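GTPase activator-like protein (Chaetomium thermophilum, PDB 5HIU) probably acts as a GTPase activator as part of the full-length TSC2 protein, of which this chain is the N-terminal helical region. Local coordinates at residues L147-R158 against S178-F188. Numbering follows the deposited sequence.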
loop_
_atom_site.group_PDB
_atom_site.type_symbol
_atom_site.label_atom_id
_atom_site.label_comp_id
_atom_site.label_asym_id
_atom_site.label_seq_id
_atom_site.Cartn_x
_atom_site.Cartn_y
_atom_site.Cartn_z
ATOM N N LEU A 147 -9.917 -4.533 -9.712
ATOM C CA LEU A 147 -9.627 -4.314 -8.306
ATOM C C LEU A 147 -10.897 -3.970 -7.575
ATOM O O LEU A 147 -11.166 -4.490 -6.493
ATOM C CB LEU A 147 -8.661 -3.145 -8.111
ATOM C CG LEU A 147 -7.206 -3.462 -7.840
ATOM C CD1 LEU A 147 -6.468 -2.139 -7.698
ATOM C CD2 LEU A 147 -7.052 -4.297 -6.589
ATOM N N ASN A 148 -11.654 -3.044 -8.163
ATOM C CA ASN A 148 -12.904 -2.613 -7.579
ATOM C C ASN A 148 -13.789 -3.847 -7.440
ATOM O O ASN A 148 -14.208 -4.192 -6.343
ATOM C CB ASN A 148 -13.542 -1.549 -8.462
ATOM C CG ASN A 148 -14.754 -0.879 -7.825
ATOM O OD1 ASN A 148 -14.790 -0.588 -6.635
ATOM N ND2 ASN A 148 -15.742 -0.602 -8.637
ATOM N N GLN A 149 -14.018 -4.544 -8.546
ATOM C CA GLN A 149 -14.811 -5.755 -8.524
ATOM C C GLN A 149 -14.292 -6.673 -7.448
ATOM O O GLN A 149 -15.061 -7.105 -6.579
ATOM C CB GLN A 149 -14.731 -6.496 -9.853
ATOM C CG GLN A 149 -15.650 -5.982 -10.950
ATOM C CD GLN A 149 -15.652 -6.891 -12.179
ATOM O OE1 GLN A 149 -15.350 -8.105 -12.099
ATOM N NE2 GLN A 149 -15.985 -6.310 -13.331
ATOM N N ALA A 150 -12.990 -6.964 -7.489
ATOM C CA ALA A 150 -12.457 -8.062 -6.678
ATOM C C ALA A 150 -12.563 -7.737 -5.205
ATOM O O ALA A 150 -13.004 -8.556 -4.394
ATOM C CB ALA A 150 -11.024 -8.387 -7.040
ATOM N N TYR A 151 -12.184 -6.523 -4.860
ATOM C CA TYR A 151 -12.322 -6.101 -3.494
ATOM C C TYR A 151 -13.795 -6.161 -3.039
ATOM O O TYR A 151 -14.100 -6.824 -2.048
ATOM C CB TYR A 151 -11.750 -4.709 -3.280
ATOM C CG TYR A 151 -12.022 -4.292 -1.879
ATOM C CD1 TYR A 151 -11.394 -4.942 -0.831
ATOM C CD2 TYR A 151 -12.957 -3.310 -1.592
ATOM C CE1 TYR A 151 -11.640 -4.591 0.470
ATOM C CE2 TYR A 151 -13.220 -2.948 -0.285
ATOM C CZ TYR A 151 -12.554 -3.591 0.741
ATOM O OH TYR A 151 -12.821 -3.258 2.042
ATOM N N ARG A 152 -14.689 -5.499 -3.776
ATOM C CA ARG A 152 -16.138 -5.530 -3.477
ATOM C C ARG A 152 -16.618 -6.941 -3.129
ATOM O O ARG A 152 -17.307 -7.137 -2.128
ATOM C CB ARG A 152 -16.955 -4.984 -4.652
ATOM C CG ARG A 152 -18.392 -4.618 -4.297
ATOM C CD ARG A 152 -18.963 -3.548 -5.222
ATOM N NE ARG A 152 -18.170 -2.310 -5.171
ATOM C CZ ARG A 152 -18.554 -1.148 -4.630
ATOM N NH1 ARG A 152 -19.757 -0.999 -4.085
ATOM N NH2 ARG A 152 -17.719 -0.107 -4.653
ATOM N N ALA A 153 -16.216 -7.918 -3.940
ATOM C CA ALA A 153 -16.635 -9.303 -3.736
ATOM C C ALA A 153 -15.971 -9.962 -2.533
ATOM O O ALA A 153 -16.505 -10.914 -1.971
ATOM C CB ALA A 153 -16.384 -10.129 -4.986
ATOM N N ALA A 154 -14.803 -9.488 -2.130
ATOM C CA ALA A 154 -14.186 -10.063 -0.939
ATOM C C ALA A 154 -14.856 -9.512 0.289
ATOM O O ALA A 154 -15.103 -10.245 1.232
ATOM C CB ALA A 154 -12.696 -9.789 -0.900
ATOM N N ARG A 155 -15.174 -8.224 0.264
ATOM C CA ARG A 155 -15.719 -7.574 1.439
ATOM C C ARG A 155 -17.067 -8.173 1.768
ATOM O O ARG A 155 -17.402 -8.386 2.942
ATOM C CB ARG A 155 -15.837 -6.058 1.246
ATOM C CG ARG A 155 -17.203 -5.548 0.826
ATOM C CD ARG A 155 -17.187 -4.041 0.848
ATOM N NE ARG A 155 -18.327 -3.454 0.157
ATOM C CZ ARG A 155 -18.408 -2.172 -0.201
ATOM N NH1 ARG A 155 -17.406 -1.325 0.049
ATOM N NH2 ARG A 155 -19.497 -1.735 -0.820
ATOM N N ASP A 156 -17.836 -8.433 0.722
ATOM C CA ASP A 156 -19.156 -8.992 0.893
ATOM C C ASP A 156 -19.034 -10.386 1.513
ATOM O O ASP A 156 -19.614 -10.633 2.574
ATOM C CB ASP A 156 -19.911 -8.996 -0.441
ATOM C CG ASP A 156 -20.205 -7.576 -0.964
ATOM O OD1 ASP A 156 -19.876 -6.577 -0.282
ATOM O OD2 ASP A 156 -20.765 -7.456 -2.072
ATOM N N ALA A 157 -18.245 -11.269 0.903
ATOM C CA ALA A 157 -17.998 -12.610 1.461
ATOM C C ALA A 157 -17.666 -12.555 2.941
ATOM O O ALA A 157 -18.197 -13.332 3.737
ATOM C CB ALA A 157 -16.866 -13.299 0.721
ATOM N N ARG A 158 -16.790 -11.620 3.293
ATOM C CA ARG A 158 -16.349 -11.414 4.667
ATOM C C ARG A 158 -17.453 -10.851 5.579
ATOM O O ARG A 158 -17.439 -11.098 6.784
ATOM C CB ARG A 158 -15.164 -10.454 4.681
ATOM C CG ARG A 158 -13.909 -10.930 3.964
ATOM C CD ARG A 158 -13.063 -9.745 3.483
ATOM N NE ARG A 158 -11.851 -10.188 2.794
ATOM C CZ ARG A 158 -10.880 -9.395 2.330
ATOM N NH1 ARG A 158 -10.935 -8.076 2.465
ATOM N NH2 ARG A 158 -9.834 -9.935 1.716
ATOM N N SER A 178 -11.406 -16.995 1.856
ATOM C CA SER A 178 -12.461 -17.283 0.895
ATOM C C SER A 178 -11.909 -17.289 -0.543
ATOM O O SER A 178 -10.855 -16.710 -0.819
ATOM C CB SER A 178 -13.615 -16.280 1.045
ATOM O OG SER A 178 -13.254 -14.967 0.658
ATOM N N PRO A 179 -12.603 -17.974 -1.464
ATOM C CA PRO A 179 -12.189 -17.865 -2.860
ATOM C C PRO A 179 -12.029 -16.402 -3.282
ATOM O O PRO A 179 -11.152 -16.088 -4.080
ATOM C CB PRO A 179 -13.335 -18.539 -3.618
ATOM C CG PRO A 179 -13.917 -19.515 -2.639
ATOM C CD PRO A 179 -13.684 -18.960 -1.271
ATOM N N GLU A 180 -12.845 -15.513 -2.718
ATOM C CA GLU A 180 -12.775 -14.091 -3.043
ATOM C C GLU A 180 -11.515 -13.461 -2.472
ATOM O O GLU A 180 -10.860 -12.684 -3.143
ATOM C CB GLU A 180 -14.016 -13.345 -2.561
ATOM C CG GLU A 180 -15.293 -13.835 -3.214
ATOM C CD GLU A 180 -15.897 -15.056 -2.516
ATOM O OE1 GLU A 180 -15.380 -15.462 -1.446
ATOM O OE2 GLU A 180 -16.893 -15.611 -3.033
ATOM N N ASP A 181 -11.160 -13.826 -1.252
ATOM C CA ASP A 181 -9.867 -13.436 -0.685
ATOM C C ASP A 181 -8.727 -13.900 -1.585
ATOM O O ASP A 181 -7.785 -13.155 -1.846
ATOM C CB ASP A 181 -9.654 -14.055 0.702
ATOM C CG ASP A 181 -10.626 -13.534 1.749
ATOM O OD1 ASP A 181 -11.302 -12.515 1.497
ATOM O OD2 ASP A 181 -10.716 -14.160 2.835
ATOM N N LYS A 182 -8.814 -15.134 -2.055
ATOM C CA LYS A 182 -7.746 -15.710 -2.846
ATOM C C LYS A 182 -7.644 -15.012 -4.169
ATOM O O LYS A 182 -6.534 -14.733 -4.626
ATOM C CB LYS A 182 -7.962 -17.206 -3.027
ATOM C CG LYS A 182 -7.812 -17.970 -1.712
ATOM C CD LYS A 182 -8.680 -19.205 -1.647
ATOM C CE LYS A 182 -8.246 -20.104 -0.501
ATOM N NZ LYS A 182 -9.244 -21.165 -0.183
ATOM N N ASN A 183 -8.801 -14.712 -4.766
ATOM C CA ASN A 183 -8.867 -13.978 -6.035
ATOM C C ASN A 183 -8.204 -12.615 -5.924
ATOM O O ASN A 183 -7.413 -12.211 -6.776
ATOM C CB ASN A 183 -10.315 -13.763 -6.457
ATOM C CG ASN A 183 -10.928 -14.985 -7.094
ATOM O OD1 ASN A 183 -10.260 -15.977 -7.301
ATOM N ND2 ASN A 183 -12.213 -14.904 -7.431
ATOM N N LEU A 184 -8.560 -11.917 -4.850
ATOM C CA LEU A 184 -8.047 -10.593 -4.547
ATOM C C LEU A 184 -6.519 -10.620 -4.367
ATOM O O LEU A 184 -5.818 -9.810 -4.937
ATOM C CB LEU A 184 -8.766 -10.056 -3.305
ATOM C CG LEU A 184 -8.416 -8.647 -2.832
ATOM C CD1 LEU A 184 -8.756 -7.601 -3.878
ATOM C CD2 LEU A 184 -9.112 -8.329 -1.503
ATOM N N SER A 185 -5.994 -11.577 -3.619
ATOM C CA SER A 185 -4.541 -11.671 -3.502
ATOM C C SER A 185 -3.896 -11.789 -4.838
ATOM O O SER A 185 -2.929 -11.116 -5.117
ATOM C CB SER A 185 -4.147 -12.877 -2.699
ATOM O OG SER A 185 -4.712 -12.747 -1.436
ATOM N N GLN A 186 -4.434 -12.672 -5.660
ATOM C CA GLN A 186 -3.781 -13.032 -6.881
ATOM C C GLN A 186 -3.783 -11.861 -7.858
ATOM O O GLN A 186 -2.813 -11.666 -8.615
ATOM C CB GLN A 186 -4.453 -14.235 -7.492
ATOM C CG GLN A 186 -3.696 -14.725 -8.703
ATOM C CD GLN A 186 -4.146 -16.074 -9.168
ATOM O OE1 GLN A 186 -5.098 -16.639 -8.638
ATOM N NE2 GLN A 186 -3.459 -16.608 -10.167
ATOM N N LEU A 187 -4.853 -11.070 -7.801
ATOM C CA LEU A 187 -4.944 -9.863 -8.568
ATOM C C LEU A 187 -3.931 -8.796 -8.103
ATOM O O LEU A 187 -3.254 -8.177 -8.942
ATOM C CB LEU A 187 -6.383 -9.326 -8.507
ATOM C CG LEU A 187 -6.698 -8.010 -9.199
ATOM C CD1 LEU A 187 -6.447 -8.046 -10.694
ATOM C CD2 LEU A 187 -8.149 -7.686 -8.939
ATOM N N PHE A 188 -3.833 -8.569 -6.792
ATOM C CA PHE A 188 -2.810 -7.664 -6.246
ATOM C C PHE A 188 -1.436 -8.116 -6.744
ATOM O O PHE A 188 -0.642 -7.302 -7.225
ATOM C CB PHE A 188 -2.755 -7.696 -4.700
ATOM C CG PHE A 188 -3.807 -6.866 -4.003
ATOM C CD1 PHE A 188 -3.946 -5.534 -4.267
ATOM C CD2 PHE A 188 -4.610 -7.435 -3.016
ATOM C CE1 PHE A 188 -4.882 -4.780 -3.603
ATOM C CE2 PHE A 188 -5.560 -6.689 -2.348
ATOM C CZ PHE A 188 -5.697 -5.365 -2.649
#
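Asp181 OD1 accepts two bonds from Arg158, one from NE at 2.7 Å and one from NH2 at 3.0 Å, so the guanidinium grips a single oxygen side-on in a salt bridge. Both donors reach OD1 from the same face of the carboxylate, whose plane stands 50° from that of the guanidinium. The arginine gets there with its chain extended from CG to NE, and Ala154 CB supports one face of the group from 3.7 Å above its centre. Arg158 NH1 makes a further salt bridge to Asp226 of helix 224-240. The other carboxylate oxygen, OD2, takes the backbone N of Ser178, the N-cap residue, while Ser178 OG accepts from Asp181 N at 3.1 Å; these reciprocal bonds form a capping box, which closes the first turn of helix 179-198 and probably helps fix the carboxylate that meets Arg158. Helices 139-163 and 179-198 form an antiparallel hairpin of the alpha-solenoid, probably HEAT-like, N-terminal region of TSC2: the axes of 147-158 and 179-188 run at 152° and approach to 8.3 Å. Ala150 and Ala154 face the partner helix, consistent with this close spacing. Leu184, its CG anti to the backbone N (chi1 -178°), enters as a knob between Ala150, Tyr151, Ala154 and Arg158. Leu184 CD2 lies at the edge of the Tyr151 ring, near its plane, 4.1 Å from Tyr151 CD1. Further along, Leu187 CD2 presses on Ala150 CB at 3.5 Å, and Leu147 CD2 meets Phe188 CE1 at 3.7 Å, the two side chains crossing at about a right angle.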